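Local atomic coordinates of dnab-like replicative helicase (Bacillus phage SPP1, PDB entry 3BH0), a protein that unwinds double-stranded DNA as a DnaB-family replicative helicase, probably driven by ATP hydrolysis in the C-terminal ATPase domain that makes up this chain. Residues Tyr189-Glu194 with Asp200-Gln205; Gln208-Leu213 with Ser250-Gln255; Pro242-Leu247 with Ile282-Arg287. All blocks are in the same frame, centred on the assembly; numbering follows the deposited sequence.

Contact 1 (Tyr189-Glu194 with Asp200-Gln205)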
loop_
_atom_site.group_PDB
_atom_site.type_symbol
_atom_site.label_atom_id
_atom_site.label_comp_id
_atom_site.label_asym_id
_atom_site.label_seq_id
_atom_site.Cartn_x
_atom_site.Cartn_y
_atom_site.Cartn_z
ATOM N N TYR A 189 -2.824 7.241 4.307
ATOM C CA TYR A 189 -3.410 8.313 3.585
ATOM C C TYR A 189 -2.751 9.661 3.608
ATOM O O TYR A 189 -2.552 10.283 4.647
ATOM C CB TYR A 189 -4.931 8.148 3.369
ATOM C CG TYR A 189 -5.905 9.155 3.881
ATOM C CD1 TYR A 189 -6.202 10.293 3.137
ATOM C CD2 TYR A 189 -6.640 8.903 5.041
ATOM C CE1 TYR A 189 -7.150 11.199 3.574
ATOM C CE2 TYR A 189 -7.605 9.803 5.483
ATOM C CZ TYR A 189 -7.849 10.941 4.747
ATOM O OH TYR A 189 -8.780 11.834 5.192
ATOM N N LEU A 190 -2.360 10.009 2.386
ATOM C CA LEU A 190 -1.467 11.073 2.044
ATOM C C LEU A 190 -2.004 12.443 2.404
ATOM O O LEU A 190 -1.243 13.297 2.838
ATOM C CB LEU A 190 -1.155 10.988 0.540
ATOM C CG LEU A 190 -0.313 12.051 -0.182
ATOM C CD1 LEU A 190 0.509 11.365 -1.256
ATOM C CD2 LEU A 190 -1.169 13.168 -0.787
ATOM N N GLN A 191 -3.308 12.632 2.243
ATOM C CA GLN A 191 -3.926 13.953 2.356
ATOM C C GLN A 191 -4.115 14.377 3.805
ATOM O O GLN A 191 -4.662 15.450 4.076
ATOM C CB GLN A 191 -5.268 14.002 1.611
ATOM C CG GLN A 191 -5.145 13.982 0.085
ATOM C CD GLN A 191 -5.032 12.568 -0.507
ATOM O OE1 GLN A 191 -5.109 11.558 0.202
ATOM N NE2 GLN A 191 -4.856 12.505 -1.824
ATOM N N LEU A 192 -3.656 13.519 4.710
ATOM C CA LEU A 192 -3.616 13.775 6.136
ATOM C C LEU A 192 -2.233 14.278 6.586
ATOM O O LEU A 192 -2.075 14.769 7.713
ATOM C CB LEU A 192 -3.962 12.475 6.898
ATOM C CG LEU A 192 -5.248 12.385 7.732
ATOM C CD1 LEU A 192 -6.437 12.949 6.983
ATOM C CD2 LEU A 192 -5.536 10.963 8.209
ATOM N N LEU A 193 -1.236 14.149 5.712
ATOM C CA LEU A 193 0.139 14.533 6.052
ATOM C C LEU A 193 0.253 16.035 6.311
ATOM O O LEU A 193 -0.435 16.829 5.684
ATOM C CB LEU A 193 1.123 14.106 4.955
ATOM C CG LEU A 193 1.447 12.614 4.843
ATOM C CD1 LEU A 193 2.168 12.287 3.541
ATOM C CD2 LEU A 193 2.249 12.119 6.032
ATOM N N GLU A 194 1.118 16.417 7.248
ATOM C CA GLU A 194 1.368 17.838 7.520
ATOM C C GLU A 194 2.125 18.445 6.350
ATOM O O GLU A 194 3.212 17.998 6.037
ATOM C CB GLU A 194 2.183 17.998 8.797
ATOM C CG GLU A 194 1.473 17.509 10.029
ATOM C CD GLU A 194 2.166 17.960 11.311
ATOM O OE1 GLU A 194 3.418 18.154 11.302
ATOM O OE2 GLU A 194 1.450 18.113 12.330
ATOM N N ASP A 200 0.321 27.774 2.476
ATOM C CA ASP A 200 0.167 27.491 1.061
ATOM C C ASP A 200 -1.254 27.090 0.694
ATOM O O ASP A 200 -2.030 26.665 1.554
ATOM C CB ASP A 200 1.117 26.374 0.673
ATOM C CG ASP A 200 2.137 26.809 -0.345
ATOM O OD1 ASP A 200 1.755 27.563 -1.280
ATOM O OD2 ASP A 200 3.307 26.378 -0.219
ATOM N N SER A 201 -1.595 27.226 -0.589
ATOM C CA SER A 201 -2.867 26.719 -1.109
ATOM C C SER A 201 -2.916 25.212 -0.889
ATOM O O SER A 201 -1.878 24.565 -0.720
ATOM C CB SER A 201 -3.060 27.066 -2.594
ATOM O OG SER A 201 -2.443 26.111 -3.431
ATOM N N ARG A 202 -4.122 24.651 -0.871
ATOM C CA ARG A 202 -4.265 23.220 -0.590
ATOM C C ARG A 202 -3.590 22.355 -1.662
ATOM O O ARG A 202 -2.906 21.394 -1.333
ATOM C CB ARG A 202 -5.738 22.845 -0.375
ATOM C CG ARG A 202 -5.988 21.380 -0.046
ATOM C CD ARG A 202 -5.313 20.938 1.255
ATOM N NE ARG A 202 -5.685 19.556 1.552
ATOM C CZ ARG A 202 -4.993 18.732 2.325
ATOM N NH1 ARG A 202 -3.869 19.128 2.898
ATOM N NH2 ARG A 202 -5.421 17.496 2.506
ATOM N N THR A 203 -3.768 22.739 -2.928
ATOM C CA THR A 203 -3.175 22.058 -4.078
ATOM C C THR A 203 -1.640 22.081 -4.017
ATOM O O THR A 203 -0.997 21.057 -4.239
ATOM C CB THR A 203 -3.705 22.670 -5.411
ATOM O OG1 THR A 203 -5.132 22.517 -5.469
ATOM C CG2 THR A 203 -3.108 21.988 -6.637
ATOM N N ASN A 204 -1.062 23.244 -3.706
ATOM C CA ASN A 204 0.389 23.381 -3.501
ATOM C C ASN A 204 0.962 22.545 -2.374
ATOM O O ASN A 204 2.069 22.036 -2.478
ATOM C CB ASN A 204 0.769 24.851 -3.278
ATOM C CG ASN A 204 0.795 25.643 -4.566
ATOM O OD1 ASN A 204 0.460 25.129 -5.643
ATOM N ND2 ASN A 204 1.194 26.902 -4.469
ATOM N N GLN A 205 0.214 22.432 -1.287
ATOM C CA GLN A 205 0.579 21.552 -0.190
ATOM C C GLN A 205 0.622 20.094 -0.634
ATOM O O GLN A 205 1.590 19.388 -0.336
ATOM C CB GLN A 205 -0.405 21.706 0.961
ATOM C CG GLN A 205 -0.332 23.061 1.685
ATOM C CD GLN A 205 -1.544 23.281 2.563
ATOM O OE1 GLN A 205 -2.585 22.651 2.359
ATOM N NE2 GLN A 205 -1.425 24.165 3.542
#
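Arg202 reaches across from the first turn of its helix to hydrogen-bond the backbone carbonyl of Gln191 in the 3-10 turn of Tyr189-Glu194. Its chain leaves with CG opposite the backbone N (chi1 -179°), bends once at chi2 (62°) and then runs nearly extended, which carries the guanidinium well beyond the helix. Arg202 NH2 donates to Gln191 O over 2.7 Å, with an N-H...O angle of 156°. The carbonyl is met in its own plane on a lone pair, and its oxygen lies almost in the guanidinium plane, so an edge of the flat cation is used. Gln191 CB rests 3.6 Å from the same Arg202 NH2. A long, flexible arginine suits this rather exposed place, because it can span the gap and present an N-H at the edge of its guanidinium to the carbonyl of the turn.

Gln191 turns its own amide elsewhere. Bent at chi2, it sends OE1 to Gln229 N and NE2 to Ser228 OG, which satisfies both polar atoms of a buried side chain. Behind Arg202, Ser201 takes the N-cap position: Asn204 N donates to Ser201 OG at 3.2 Å.

The turn follows strand 183-188 and lies against helix 202-220, where Leu190 meets Ile206 and Leu193 meets Ile209. Leu190 also packs on Ala226 of the adjacent strand 223-228 and on Leu253 of helix 252-256.

Contact 2 (Gln208-Leu213 with Ser250-Gln255)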
loop_
_atom_site.group_PDB
_atom_site.type_symbol
_atom_site.label_atom_id
_atom_site.label_comp_id
_atom_site.label_asym_id
_atom_site.label_seq_id
_atom_site.Cartn_x
_atom_site.Cartn_y
_atom_site.Cartn_z
ATOM N N GLN A 208 3.595 19.589 -3.037
ATOM C CA GLN A 208 4.837 19.483 -2.242
ATOM C C GLN A 208 4.947 18.131 -1.563
ATOM O O GLN A 208 5.968 17.459 -1.694
ATOM C CB GLN A 208 4.944 20.592 -1.194
ATOM C CG GLN A 208 5.933 20.270 -0.042
ATOM C CD GLN A 208 5.258 19.558 1.141
ATOM O OE1 GLN A 208 4.180 19.953 1.580
ATOM N NE2 GLN A 208 5.897 18.516 1.654
ATOM N N ILE A 209 3.897 17.716 -0.856
ATOM C CA ILE A 209 3.894 16.381 -0.242
ATOM C C ILE A 209 4.253 15.298 -1.263
ATOM O O ILE A 209 5.055 14.416 -0.980
ATOM C CB ILE A 209 2.558 16.044 0.448
ATOM C CG1 ILE A 209 2.319 16.961 1.655
ATOM C CG2 ILE A 209 2.551 14.559 0.876
ATOM C CD1 ILE A 209 0.874 16.971 2.160
ATOM N N SER A 210 3.678 15.391 -2.455
ATOM C CA SER A 210 3.907 14.401 -3.522
ATOM C C SER A 210 5.364 14.378 -4.026
ATOM O O SER A 210 5.992 13.317 -4.080
ATOM C CB SER A 210 2.906 14.632 -4.675
ATOM O OG SER A 210 3.358 14.059 -5.900
ATOM N N ARG A 211 5.896 15.550 -4.382
ATOM C CA ARG A 211 7.296 15.670 -4.822
ATOM C C ARG A 211 8.247 15.108 -3.789
ATOM O O ARG A 211 9.148 14.322 -4.129
ATOM C CB ARG A 211 7.675 17.129 -5.120
ATOM C CG ARG A 211 7.131 17.652 -6.422
ATOM C CD ARG A 211 7.688 19.033 -6.733
ATOM N NE ARG A 211 7.365 20.007 -5.690
ATOM C CZ ARG A 211 6.297 20.791 -5.724
ATOM N NH1 ARG A 211 5.465 20.700 -6.749
ATOM N NH2 ARG A 211 6.059 21.671 -4.743
ATOM N N ASP A 212 8.027 15.493 -2.531
ATOM C CA ASP A 212 8.899 15.101 -1.426
ATOM C C ASP A 212 8.857 13.590 -1.156
ATOM O O ASP A 212 9.898 12.969 -0.832
ATOM C CB ASP A 212 8.586 15.933 -0.161
ATOM C CG ASP A 212 8.924 17.432 -0.333
ATOM O OD1 ASP A 212 9.453 17.807 -1.404
ATOM O OD2 ASP A 212 8.665 18.246 0.586
ATOM N N LEU A 213 7.667 12.997 -1.318
ATOM C CA LEU A 213 7.499 11.547 -1.124
ATOM C C LEU A 213 8.265 10.764 -2.167
ATOM O O LEU A 213 8.839 9.716 -1.873
ATOM C CB LEU A 213 6.013 11.131 -1.111
ATOM C CG LEU A 213 5.294 11.390 0.217
ATOM C CD1 LEU A 213 3.806 11.095 0.130
ATOM C CD2 LEU A 213 5.938 10.624 1.396
ATOM N N SER A 250 -5.233 17.541 -6.201
ATOM C CA SER A 250 -3.832 17.251 -5.940
ATOM C C SER A 250 -2.905 17.686 -7.084
ATOM O O SER A 250 -1.850 18.291 -6.843
ATOM C CB SER A 250 -3.686 15.748 -5.666
ATOM O OG SER A 250 -4.615 15.313 -4.673
ATOM N N GLY A 251 -3.311 17.365 -8.319
ATOM C CA GLY A 251 -2.534 17.649 -9.535
ATOM C C GLY A 251 -1.264 16.808 -9.678
ATOM O O GLY A 251 -1.262 15.735 -10.297
ATOM N N GLN A 252 -0.184 17.323 -9.095
ATOM C CA GLN A 252 1.137 16.704 -9.091
ATOM C C GLN A 252 1.123 15.188 -8.894
ATOM O O GLN A 252 1.952 14.468 -9.453
ATOM C CB GLN A 252 1.945 17.362 -7.981
ATOM C CG GLN A 252 3.367 16.893 -7.852
ATOM C CD GLN A 252 4.247 17.386 -8.979
ATOM O OE1 GLN A 252 4.632 16.615 -9.855
ATOM N NE2 GLN A 252 4.581 18.681 -8.956
ATOM N N LEU A 253 0.166 14.720 -8.102
ATOM C CA LEU A 253 0.109 13.336 -7.627
ATOM C C LEU A 253 0.252 12.267 -8.725
ATOM O O LEU A 253 0.996 11.303 -8.557
ATOM C CB LEU A 253 -1.172 13.135 -6.793
ATOM C CG LEU A 253 -1.192 12.102 -5.659
ATOM C CD1 LEU A 253 0.072 12.145 -4.836
ATOM C CD2 LEU A 253 -2.393 12.338 -4.768
ATOM N N GLU A 254 -0.447 12.447 -9.847
ATOM C CA GLU A 254 -0.374 11.478 -10.939
ATOM C C GLU A 254 0.965 11.529 -11.678
ATOM O O GLU A 254 1.417 10.529 -12.240
ATOM C CB GLU A 254 -1.546 11.635 -11.920
ATOM C CG GLU A 254 -1.431 12.784 -12.911
ATOM C CD GLU A 254 -2.436 12.675 -14.053
ATOM O OE1 GLU A 254 -3.314 13.562 -14.127
ATOM O OE2 GLU A 254 -2.351 11.716 -14.866
ATOM N N GLN A 255 1.600 12.696 -11.673
ATOM C CA GLN A 255 2.881 12.853 -12.346
ATOM C C GLN A 255 4.019 12.163 -11.594
ATOM O O GLN A 255 4.797 11.426 -12.193
ATOM C CB GLN A 255 3.145 14.330 -12.651
ATOM C CG GLN A 255 2.264 14.799 -13.842
ATOM C CD GLN A 255 2.163 16.306 -13.989
ATOM O OE1 GLN A 255 3.147 17.019 -13.857
ATOM N NE2 GLN A 255 0.963 16.794 -14.277
#
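Ser210 swings OG into the position opposite its backbone N (chi1 159°), while Gln252 likewise starts out extended (chi1 -178°) and then bends at chi2 (72°). The first torsion points the serine oxygen at helix 252-256, and the bend lays the glutamine chain across helix 202-220. Ser210 OG thus meets the methylene Gln252 CG at 3.4 Å and lies 3.7 Å from Leu253 CA. On the apolar side, Ser210 CB touches the branch Leu253 CD1 at 3.8 Å. The small serine allows close approach: the CA atoms of Ser210 and Leu253 are 5.7 Å apart. Its buried hydroxyl has a polar partner just beyond the second segment, a hydrogen bond with Asp256 OD2.

Nearer the surface, Arg211 and Gln252 cross at about a right angle, with guanidinium and amide planes almost perpendicular. Arg211 CG comes within 3.9 Å of Gln252 CD, so the aliphatic part of the arginine lies against the glutamine chain. Gly251 precedes Gln252 with a positive phi, a backbone shape that glycine adopts readily.

Inward, Leu253 reaches Leu72 and Leu213 reaches Phe70, both on the central strand 70-74. Helix 202-220 connects the neighbouring parallel strands 183-188 and 223-228 in a beta-alpha-beta crossover, and the packing of such helices over a parallel sheet is characteristic of the RecA-like core of P-loop helicases.

Contact 3 (Pro242-Leu247 with Ile282-Arg287)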
loop_
_atom_site.group_PDB
_atom_site.type_symbol
_atom_site.label_atom_id
_atom_site.label_comp_id
_atom_site.label_asym_id
_atom_site.label_seq_id
_atom_site.Cartn_x
_atom_site.Cartn_y
_atom_site.Cartn_z
ATOM N N PRO A 242 -12.720 4.519 -10.964
ATOM C CA PRO A 242 -11.909 5.739 -10.854
ATOM C C PRO A 242 -11.067 5.948 -12.087
ATOM O O PRO A 242 -10.655 4.977 -12.717
ATOM C CB PRO A 242 -11.006 5.461 -9.648
ATOM C CG PRO A 242 -11.665 4.337 -8.922
ATOM C CD PRO A 242 -12.323 3.508 -9.971
ATOM N N MET A 243 -10.837 7.207 -12.442
ATOM C CA MET A 243 -9.868 7.539 -13.492
ATOM C C MET A 243 -8.838 8.527 -12.985
ATOM O O MET A 243 -8.987 9.067 -11.894
ATOM C CB MET A 243 -10.550 8.069 -14.747
ATOM C CG MET A 243 -11.420 9.261 -14.535
ATOM S SD MET A 243 -12.513 9.466 -15.940
ATOM C CE MET A 243 -13.085 7.785 -16.204
ATOM N N LEU A 244 -7.800 8.753 -13.784
ATOM C CA LEU A 244 -6.671 9.591 -13.369
ATOM C C LEU A 244 -7.082 11.024 -13.075
ATOM O O LEU A 244 -6.533 11.648 -12.167
ATOM C CB LEU A 244 -5.524 9.538 -14.383
ATOM C CG LEU A 244 -4.767 8.212 -14.493
ATOM C CD1 LEU A 244 -3.869 8.254 -15.725
ATOM C CD2 LEU A 244 -3.953 7.897 -13.256
ATOM N N SER A 245 -8.063 11.523 -13.824
ATOM C CA SER A 245 -8.658 12.833 -13.577
ATOM C C SER A 245 -9.329 12.960 -12.190
ATOM O O SER A 245 -9.542 14.076 -11.709
ATOM C CB SER A 245 -9.663 13.187 -14.687
ATOM O OG SER A 245 -10.888 12.486 -14.522
ATOM N N ASP A 246 -9.648 11.837 -11.544
ATOM C CA ASP A 246 -10.276 11.867 -10.207
ATOM C C ASP A 246 -9.354 12.368 -9.088
ATOM O O ASP A 246 -9.813 12.726 -7.994
ATOM C CB ASP A 246 -10.864 10.499 -9.852
ATOM C CG ASP A 246 -12.046 10.140 -10.720
ATOM O OD1 ASP A 246 -12.841 11.054 -11.036
ATOM O OD2 ASP A 246 -12.180 8.952 -11.086
ATOM N N LEU A 247 -8.054 12.400 -9.369
ATOM C CA LEU A 247 -7.083 12.891 -8.399
ATOM C C LEU A 247 -7.056 14.433 -8.367
ATOM O O LEU A 247 -6.056 15.023 -7.977
ATOM C CB LEU A 247 -5.697 12.289 -8.684
ATOM C CG LEU A 247 -5.548 10.760 -8.603
ATOM C CD1 LEU A 247 -4.398 10.247 -9.478
ATOM C CD2 LEU A 247 -5.386 10.284 -7.166
ATOM N N ILE A 282 -7.234 -1.615 -10.378
ATOM C CA ILE A 282 -7.001 -0.978 -11.664
ATOM C C ILE A 282 -5.681 -0.217 -11.629
ATOM O O ILE A 282 -5.578 0.800 -10.946
ATOM C CB ILE A 282 -8.145 0.002 -12.043
ATOM C CG1 ILE A 282 -9.507 -0.638 -11.782
ATOM C CG2 ILE A 282 -7.987 0.485 -13.483
ATOM C CD1 ILE A 282 -10.689 0.345 -11.851
ATOM N N ILE A 283 -4.682 -0.732 -12.347
ATOM C CA ILE A 283 -3.391 -0.070 -12.564
ATOM C C ILE A 283 -3.597 1.034 -13.610
ATOM O O ILE A 283 -3.647 0.764 -14.804
ATOM C CB ILE A 283 -2.295 -1.083 -13.027
ATOM C CG1 ILE A 283 -1.948 -2.082 -11.918
ATOM C CG2 ILE A 283 -1.014 -0.371 -13.405
ATOM C CD1 ILE A 283 -2.926 -3.258 -11.749
ATOM N N ALA A 284 -3.757 2.274 -13.154
ATOM C CA ALA A 284 -4.098 3.387 -14.049
ATOM C C ALA A 284 -2.843 4.068 -14.598
ATOM O O ALA A 284 -2.892 4.762 -15.611
ATOM C CB ALA A 284 -4.973 4.379 -13.340
ATOM N N LYS A 285 -1.722 3.861 -13.912
ATOM C CA LYS A 285 -0.440 4.362 -14.348
ATOM C C LYS A 285 0.639 3.361 -13.999
ATOM O O LYS A 285 0.667 2.796 -12.892
ATOM C CB LYS A 285 -0.110 5.719 -13.728
ATOM C CG LYS A 285 1.105 6.342 -14.371
ATOM C CD LYS A 285 1.617 7.552 -13.627
ATOM C CE LYS A 285 2.891 8.086 -14.320
ATOM N NZ LYS A 285 3.595 9.026 -13.443
ATOM N N HIS A 286 1.515 3.133 -14.970
ATOM C CA HIS A 286 2.638 2.246 -14.797
ATOM C C HIS A 286 3.806 2.737 -15.659
ATOM O O HIS A 286 3.789 2.604 -16.895
ATOM C CB HIS A 286 2.248 0.805 -15.140
ATOM C CG HIS A 286 3.226 -0.204 -14.636
ATOM N ND1 HIS A 286 2.977 -1.557 -14.651
ATOM C CD2 HIS A 286 4.453 -0.054 -14.086
ATOM C CE1 HIS A 286 4.012 -2.198 -14.142
ATOM N NE2 HIS A 286 4.922 -1.308 -13.795
ATOM N N ARG A 287 4.809 3.310 -14.990
ATOM C CA ARG A 287 5.920 3.990 -15.665
ATOM C C ARG A 287 6.795 3.040 -16.491
ATOM O O ARG A 287 7.170 3.344 -17.620
ATOM C CB ARG A 287 6.785 4.745 -14.651
ATOM C CG ARG A 287 7.725 5.752 -15.307
ATOM C CD ARG A 287 8.658 6.428 -14.336
ATOM N NE ARG A 287 8.003 7.288 -13.336
ATOM C CZ ARG A 287 7.349 8.422 -13.586
ATOM N NH1 ARG A 287 7.197 8.871 -14.833
ATOM N NH2 ARG A 287 6.823 9.104 -12.579
#
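Leu244 points its isobutyl group at Ala284 on strand 278-286, which belongs to the antiparallel part that extends the parallel sheet of this RecA-like ATPase domain. With CG beside the backbone N (chi1 -69°), Leu244 lays its two branches side by side on the alanine, one over the methyl and one over the carbonyl oxygen. Leu244 CD2 lies against Ala284 CB at 3.7 Å, while Leu244 CD1 comes to 3.6 Å from Ala284 O. Alanine suits the site because its single methyl lets the leucine come close to the strand backbone.

Ala284 and Lys285 both pair with Ile260 of strand 259-265, and both start their side chains toward the 242-247 loop, as expected of a classic beta bulge. Lys285 CB is a distant neighbour of Leu244 CD2 at 4.4 Å; its extended chain then leads away and delivers NZ to Ala257 O.

Further along, Pro242 and Ile282 meet at a slant, through Pro242 CD and Ile282 CD1 at 4.0 Å. The rigid proline ring, also packed on Phe262, offers an apolar surface without a backbone N-H to satisfy.

The loop's own 3-10 turn is tied by Asp246, also salt-bridged to Arg237: Met243 N donates to Asp246 OD2 over 2.6 Å, nearly straight at 171°, from above the carboxylate plane.

Contacts 1 and 2 lie 9 Å apart between centres and share helix 202-220. They meet mainly through leucines, with Ile209 against Leu193; Leu190 CD1 lies 3.6 Å from Leu213 CD1. Contact 1 closes before contact 2 opens along the chain, whereas the segments of contacts 2 and 3 alternate. Those two have centres 14 Å apart and join where Glu254 O probably accepts a hydrogen bond from Lys285 NZ at 2.9 Å, linking helix 252-256 to strand 278-286. Contacts 1 and 3, about 19 Å apart between centres, do not touch. Together the three contacts run from a helical layer to the antiparallel extension of one mixed sheet, within a single ATPase domain.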